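Local coordinates for uncharacterized protein (Bacillus thuringiensis serovar kurstaki, PDB 4XE7), which probably binds nucleotide and polymerises into actin-like filaments that segregate plasmid DNA, as in other bacterial ParM proteins, at residues M344-Y347 and A348-K352; D225-I228 and G229-Y232; K394-Q397 and E398-Y401. One frame throughout, in Å; residues are numbered along the deposited sequence.

Contact 1 (M344-Y347 and A348-K352)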
loop_
_atom_site.group_PDB
_atom_site.type_symbol
_atom_site.label_atom_id
_atom_site.label_comp_id
_atom_site.label_asym_id
_atom_site.label_seq_id
_atom_site.Cartn_x
_atom_site.Cartn_y
_atom_site.Cartn_z
ATOM N N MET A 344 -8.649 9.105 -19.828
ATOM C CA MET A 344 -9.365 8.790 -18.583
ATOM C C MET A 344 -10.783 8.221 -18.838
ATOM O O MET A 344 -11.211 7.266 -18.202
ATOM C CB MET A 344 -9.484 10.030 -17.698
ATOM C CG MET A 344 -8.211 10.508 -17.032
ATOM S SD MET A 344 -8.507 12.058 -16.143
ATOM C CE MET A 344 -7.052 12.081 -15.094
ATOM N N LEU A 345 -11.524 8.823 -19.762
ATOM C CA LEU A 345 -12.915 8.431 -19.947
ATOM C C LEU A 345 -13.017 7.174 -20.802
ATOM O O LEU A 345 -13.935 6.370 -20.620
ATOM C CB LEU A 345 -13.721 9.574 -20.562
ATOM C CG LEU A 345 -13.799 10.808 -19.675
ATOM C CD1 LEU A 345 -14.517 11.939 -20.404
ATOM C CD2 LEU A 345 -14.512 10.470 -18.383
ATOM N N LYS A 346 -12.079 7.011 -21.735
ATOM C CA LYS A 346 -11.978 5.768 -22.498
ATOM C C LYS A 346 -11.738 4.591 -21.536
ATOM O O LYS A 346 -12.388 3.535 -21.613
ATOM C CB LYS A 346 -10.855 5.876 -23.529
ATOM C CG LYS A 346 -10.794 4.755 -24.538
ATOM C CD LYS A 346 -10.226 5.255 -25.863
ATOM C CE LYS A 346 -8.843 5.859 -25.696
ATOM N NZ LYS A 346 -8.502 6.781 -26.825
ATOM N N TYR A 347 -10.823 4.802 -20.600
ATOM C CA TYR A 347 -10.558 3.811 -19.559
ATOM C C TYR A 347 -11.786 3.582 -18.667
ATOM O O TYR A 347 -12.128 2.444 -18.342
ATOM C CB TYR A 347 -9.354 4.248 -18.712
ATOM C CG TYR A 347 -9.137 3.373 -17.490
ATOM C CD1 TYR A 347 -8.526 2.123 -17.598
ATOM C CD2 TYR A 347 -9.528 3.800 -16.233
ATOM C CE1 TYR A 347 -8.311 1.327 -16.471
ATOM C CE2 TYR A 347 -9.326 3.011 -15.109
ATOM C CZ TYR A 347 -8.721 1.773 -15.235
ATOM O OH TYR A 347 -8.531 0.986 -14.115
ATOM N N ALA A 348 -12.440 4.671 -18.264
ATOM C CA ALA A 348 -13.656 4.573 -17.438
ATOM C C ALA A 348 -14.760 3.745 -18.107
ATOM O O ALA A 348 -15.401 2.916 -17.477
ATOM C CB ALA A 348 -14.184 5.945 -17.116
ATOM N N GLU A 349 -14.966 3.983 -19.390
ATOM C CA GLU A 349 -15.978 3.283 -20.164
ATOM C C GLU A 349 -15.645 1.785 -20.286
ATOM O O GLU A 349 -16.514 0.915 -20.118
ATOM C CB GLU A 349 -16.107 3.949 -21.545
ATOM C CG GLU A 349 -17.258 3.428 -22.399
ATOM C CD GLU A 349 -18.585 3.424 -21.659
ATOM O OE1 GLU A 349 -19.054 4.512 -21.255
ATOM O OE2 GLU A 349 -19.163 2.327 -21.482
ATOM N N ASP A 350 -14.386 1.466 -20.543
ATOM C CA ASP A 350 -13.992 0.061 -20.609
ATOM C C ASP A 350 -14.132 -0.628 -19.252
ATOM O O ASP A 350 -14.592 -1.766 -19.163
ATOM C CB ASP A 350 -12.566 -0.064 -21.128
ATOM C CG ASP A 350 -12.476 0.263 -22.607
ATOM O OD1 ASP A 350 -13.524 0.136 -23.292
ATOM O OD2 ASP A 350 -11.379 0.637 -23.076
ATOM N N GLN A 351 -13.759 0.072 -18.189
ATOM C CA GLN A 351 -14.002 -0.462 -16.860
ATOM C C GLN A 351 -15.494 -0.589 -16.565
ATOM O O GLN A 351 -15.920 -1.541 -15.910
ATOM C CB GLN A 351 -13.326 0.410 -15.803
ATOM C CG GLN A 351 -11.794 0.124 -15.680
ATOM C CD GLN A 351 -11.501 -1.249 -15.032
ATOM O OE1 GLN A 351 -12.415 -1.982 -14.665
ATOM N NE2 GLN A 351 -10.229 -1.584 -14.899
ATOM N N LYS A 352 -16.282 0.378 -17.034
ATOM C CA LYS A 352 -17.730 0.320 -16.802
ATOM C C LYS A 352 -18.324 -0.988 -17.318
ATOM O O LYS A 352 -19.045 -1.683 -16.608
ATOM C CB LYS A 352 -18.440 1.499 -17.474
ATOM C CG LYS A 352 -19.949 1.497 -17.189
ATOM C CD LYS A 352 -20.767 2.053 -18.346
ATOM C CE LYS A 352 -22.252 2.158 -17.983
ATOM N NZ LYS A 352 -22.679 3.520 -17.570
HETATM O O HOH W 1 -13.757 2.857 -24.334
#
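Successive turns of the long alpha-helix 337-362 meet where M344-Y347 runs into A348-K352, joined by four i to i+4 backbone hydrogen bonds. A348 N donates to M344 O and E349 N to L345 O; D350 N to K346 O, at 3.1 Å, is the longest of the set, and Q351 N to Y347 O the straightest, with an N-H...O angle of 167°. Among the side chains, Y347 and Q351 lie alongside each other one turn apart. With Q351 CG beside the backbone N (chi1 -79°), that carbon comes over one face of the Y347 ring in a CH-pi contact, 3.8 Å from the ring centroid. The bend at chi2 (-71°) carries the amide, steep to the ring, toward the phenol end, where NE2 lies 3.2 Å from Y347 OH and bonds to S242 OG. The tyrosine ring is wedged further by edge-to-face contacts with Y267 and F376, and both side chains rest on L237 of strand 232-237, so this pair joins the helix to the sheet of the actin-like fold. The same Y267 is hydrogen-bonded through its OH to D350 OD2. A water bridges D350 OD1 (2.9 Å) and K346 O (3.1 Å), donating to both.

Contact 2 (D225-I228 and G229-Y232)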
loop_
_atom_site.group_PDB
_atom_site.type_symbol
_atom_site.label_atom_id
_atom_site.label_comp_id
_atom_site.label_asym_id
_atom_site.label_seq_id
_atom_site.Cartn_x
_atom_site.Cartn_y
_atom_site.Cartn_z
ATOM N N ASP A 225 -23.601 2.299 2.854
ATOM C CA ASP A 225 -24.541 1.951 3.912
ATOM C C ASP A 225 -24.616 0.435 4.050
ATOM O O ASP A 225 -25.359 -0.233 3.325
ATOM C CB ASP A 225 -25.921 2.540 3.629
ATOM C CG ASP A 225 -25.923 4.057 3.659
ATOM O OD1 ASP A 225 -26.652 4.668 2.848
ATOM O OD2 ASP A 225 -25.189 4.637 4.490
ATOM N N ALA A 226 -23.839 -0.091 4.992
ATOM C CA ALA A 226 -23.618 -1.524 5.120
ATOM C C ALA A 226 -24.701 -2.223 5.923
ATOM O O ALA A 226 -25.049 -1.792 7.022
ATOM C CB ALA A 226 -22.258 -1.788 5.759
ATOM N N GLU A 227 -25.232 -3.303 5.362
ATOM C CA GLU A 227 -26.073 -4.225 6.118
ATOM C C GLU A 227 -25.287 -5.509 6.329
ATOM O O GLU A 227 -24.583 -5.972 5.427
ATOM C CB GLU A 227 -27.392 -4.514 5.401
ATOM C CG GLU A 227 -28.447 -3.421 5.546
ATOM C CD GLU A 227 -28.084 -2.148 4.805
ATOM O OE1 GLU A 227 -27.748 -2.227 3.604
ATOM O OE2 GLU A 227 -28.134 -1.067 5.428
ATOM N N ILE A 228 -25.401 -6.078 7.522
ATOM C CA ILE A 228 -24.647 -7.272 7.870
ATOM C C ILE A 228 -25.062 -8.475 7.005
ATOM O O ILE A 228 -26.251 -8.692 6.737
ATOM C CB ILE A 228 -24.820 -7.603 9.375
ATOM C CG1 ILE A 228 -24.001 -8.837 9.767
ATOM C CG2 ILE A 228 -26.300 -7.769 9.729
ATOM C CD1 ILE A 228 -24.074 -9.170 11.241
ATOM N N GLY A 229 -24.065 -9.227 6.541
ATOM C CA GLY A 229 -24.291 -10.457 5.801
ATOM C C GLY A 229 -24.494 -10.269 4.311
ATOM O O GLY A 229 -24.759 -11.232 3.577
ATOM N N GLU A 230 -24.380 -9.026 3.856
ATOM C CA GLU A 230 -24.510 -8.733 2.433
ATOM C C GLU A 230 -23.243 -9.159 1.690
ATOM O O GLU A 230 -22.168 -9.270 2.275
ATOM C CB GLU A 230 -24.790 -7.245 2.204
ATOM C CG GLU A 230 -23.598 -6.347 2.481
ATOM C CD GLU A 230 -23.947 -4.870 2.433
ATOM O OE1 GLU A 230 -24.977 -4.520 1.817
ATOM O OE2 GLU A 230 -23.190 -4.060 3.016
ATOM N N SER A 231 -23.387 -9.410 0.395
ATOM C CA SER A 231 -22.250 -9.789 -0.421
ATOM C C SER A 231 -21.576 -8.554 -1.027
ATOM O O SER A 231 -22.221 -7.538 -1.292
ATOM C CB SER A 231 -22.687 -10.760 -1.514
ATOM O OG SER A 231 -23.631 -10.156 -2.376
ATOM N N TYR A 232 -20.269 -8.660 -1.219
ATOM C CA TYR A 232 -19.452 -7.576 -1.717
ATOM C C TYR A 232 -18.674 -8.016 -2.947
ATOM O O TYR A 232 -17.979 -9.031 -2.915
ATOM C CB TYR A 232 -18.445 -7.123 -0.649
ATOM C CG TYR A 232 -19.016 -6.795 0.708
ATOM C CD1 TYR A 232 -19.618 -5.559 0.947
ATOM C CD2 TYR A 232 -18.920 -7.696 1.764
ATOM C CE1 TYR A 232 -20.130 -5.237 2.192
ATOM C CE2 TYR A 232 -19.427 -7.382 3.017
ATOM C CZ TYR A 232 -20.034 -6.148 3.225
ATOM O OH TYR A 232 -20.548 -5.819 4.462
#
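E230 reaches back over a tight turn to E227, its carboxylate oxygen OE2 accepting a weak hydrogen bond from E227 N at 3.2 Å. The other oxygen, OE1, forms a salt bridge with K366 NZ, so the carboxylate links the turn to strand 366-370. E227 to E230 is a type II beta turn, and its closing bond from E230 N to E227 O is also weak, at 3.4 Å. Glycine at the third position suits this turn type, because G229 has a positive phi of 86°, a backbone conformation that glycine adopts more readily than other residues.

The E230 side chain folds inward because CG sits between the backbone N and the carbonyl carbon (chi1 71°), while beyond CG the chain is extended. CG thereby comes 3.1 Å from E227 O, and OE2 lies 3.3 Å from A226 CA. The two glutamates cross with their carboxylate planes 74° apart, and E227 OE1 stands 4.0 Å from E230 OE1. Such like charges would probably repel, but K366 NZ lies close to both, salt-bridged to E230 and in a long, weak ion pair with E227; it also donates to D225 O. The CB of I228 points away from the G229-Y232 half.

A226 packs on L210 of helix 205-210, and the Y232 side chain lies against V206 of that helix and I368 of strand 366-370. Past the turn, S231 forms backbone bonds with K366 and Y232 with F247, bringing the chain into the five-stranded sheet as strand 232-237, between strands 242-248 and 366-370.

Contact 3 (K394-Q397 and E398-Y401)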
loop_
_atom_site.group_PDB
_atom_site.type_symbol
_atom_site.label_atom_id
_atom_site.label_comp_id
_atom_site.label_asym_id
_atom_site.label_seq_id
_atom_site.Cartn_x
_atom_site.Cartn_y
_atom_site.Cartn_z
ATOM N N LYS A 394 -14.799 7.156 -0.415
ATOM C CA LYS A 394 -14.373 8.548 -0.270
ATOM C C LYS A 394 -12.863 8.653 -0.085
ATOM O O LYS A 394 -12.227 9.558 -0.626
ATOM C CB LYS A 394 -15.095 9.210 0.905
ATOM C CG LYS A 394 -16.480 9.721 0.569
ATOM C CD LYS A 394 -16.531 11.239 0.602
ATOM C CE LYS A 394 -17.940 11.758 0.353
ATOM N NZ LYS A 394 -17.965 12.821 -0.692
ATOM N N ASN A 395 -12.310 7.704 0.665
ATOM C CA ASN A 395 -10.878 7.626 0.970
ATOM C C ASN A 395 -10.085 6.719 0.016
ATOM O O ASN A 395 -9.073 6.108 0.402
ATOM C CB ASN A 395 -10.713 7.124 2.395
ATOM C CG ASN A 395 -11.614 5.949 2.679
ATOM O OD1 ASN A 395 -12.172 5.365 1.753
ATOM N ND2 ASN A 395 -11.779 5.602 3.954
ATOM N N ILE A 396 -10.554 6.645 -1.227
ATOM C CA ILE A 396 -9.917 5.868 -2.297
ATOM C C ILE A 396 -8.413 6.138 -2.402
ATOM O O ILE A 396 -7.637 5.266 -2.798
ATOM C CB ILE A 396 -10.603 6.176 -3.657
ATOM C CG1 ILE A 396 -10.046 5.310 -4.777
ATOM C CG2 ILE A 396 -10.449 7.668 -4.009
ATOM C CD1 ILE A 396 -10.428 3.858 -4.674
ATOM N N GLN A 397 -7.988 7.344 -2.030
ATOM C CA GLN A 397 -6.570 7.683 -2.057
ATOM C C GLN A 397 -5.742 6.757 -1.145
ATOM O O GLN A 397 -4.540 6.574 -1.351
ATOM C CB GLN A 397 -6.368 9.154 -1.654
ATOM C CG GLN A 397 -7.179 10.141 -2.497
ATOM C CD GLN A 397 -6.831 11.599 -2.216
ATOM O OE1 GLN A 397 -5.692 12.032 -2.411
ATOM N NE2 GLN A 397 -7.820 12.364 -1.760
ATOM N N GLU A 398 -6.395 6.154 -0.154
ATOM C CA GLU A 398 -5.692 5.283 0.787
ATOM C C GLU A 398 -5.798 3.804 0.414
ATOM O O GLU A 398 -5.538 2.930 1.257
ATOM C CB GLU A 398 -6.214 5.512 2.212
ATOM C CG GLU A 398 -5.767 6.850 2.816
ATOM C CD GLU A 398 -4.297 7.168 2.534
ATOM O OE1 GLU A 398 -3.414 6.327 2.835
ATOM O OE2 GLU A 398 -4.025 8.262 1.995
ATOM N N SER A 399 -6.158 3.535 -0.845
ATOM C CA SER A 399 -6.394 2.169 -1.347
ATOM C C SER A 399 -5.264 1.176 -1.087
ATOM O O SER A 399 -5.511 0.008 -0.737
ATOM C CB SER A 399 -6.662 2.176 -2.865
ATOM O OG SER A 399 -7.940 2.672 -3.156
ATOM N N ALA A 400 -4.032 1.622 -1.297
ATOM C CA ALA A 400 -2.870 0.758 -1.109
ATOM C C ALA A 400 -2.808 0.150 0.298
ATOM O O ALA A 400 -2.255 -0.927 0.481
ATOM C CB ALA A 400 -1.598 1.527 -1.398
ATOM N N TYR A 401 -3.413 0.830 1.269
ATOM C CA TYR A 401 -3.321 0.432 2.669
ATOM C C TYR A 401 -4.661 -0.010 3.277
ATOM O O TYR A 401 -4.818 -0.047 4.489
ATOM C CB TYR A 401 -2.719 1.591 3.476
ATOM C CG TYR A 401 -1.305 1.903 3.042
ATOM C CD1 TYR A 401 -0.244 1.075 3.425
ATOM C CD2 TYR A 401 -1.024 2.988 2.226
ATOM C CE1 TYR A 401 1.048 1.332 3.025
ATOM C CE2 TYR A 401 0.268 3.251 1.808
ATOM C CZ TYR A 401 1.303 2.427 2.214
ATOM O OH TYR A 401 2.601 2.689 1.810
HETATM O O HOH W 2 -3.270 4.592 -2.110
#
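I396-Q397 and S399-A400 form short 3-10 turns, in which E398 N donates to N395 O at 2.7 Å and S399 N to I396 O at 3.0 Å, both donors standing above the carbonyl planes. The S399 side chain adds a second grip on the I396 carbonyl: OG is placed beside the backbone N (chi1 -74°) and donates to I396 O at 2.6 Å, lying in the carbonyl plane on a lone pair. I396 O thus receives two bonds from one residue, backbone and hydroxyl approaching from different directions, and this fixes the rotation of the serine. The same hydroxyl is tightly packed, since I396 CD1 comes within 3.1 Å of it, and it has a further weak bond with G371 N. Across the next turn a water bridges the backbone, donating to Q397 O and accepting from A400 N. E398 bends at chi2 (-43°), bringing OE2 to 3.8 Å from Q397 O; its CB meets N395 O at 3.4 Å, and its side chain touches R405. I396 packs on I316 of helix 300-317 and on V374 and L375 of helix 372-376, and Y401, in a cation-pi contact with K23, takes the N-cap position of helix 402-418.

Along the chain the three contacts follow in series, none nesting within or crossing another. Contact 2 comes first, closing a surface turn between strands 217-220 and 232-237. Contact 1 follows on helix 337-362, where it joins consecutive turns and closes no loop. Contact 3 comes last, closing the turns between strand 390-391 and helix 402-418. None touches another: the nearest atoms of contacts 1 and 3 are about 10 Å apart, and the centres of contacts 1 and 2 about 27 Å. Their common frame is the five-stranded sheet. Strand 232-237 starts at contact 2 and carries L237, against which contact 1 packs; strand 390-391, at one edge, leads into contact 3.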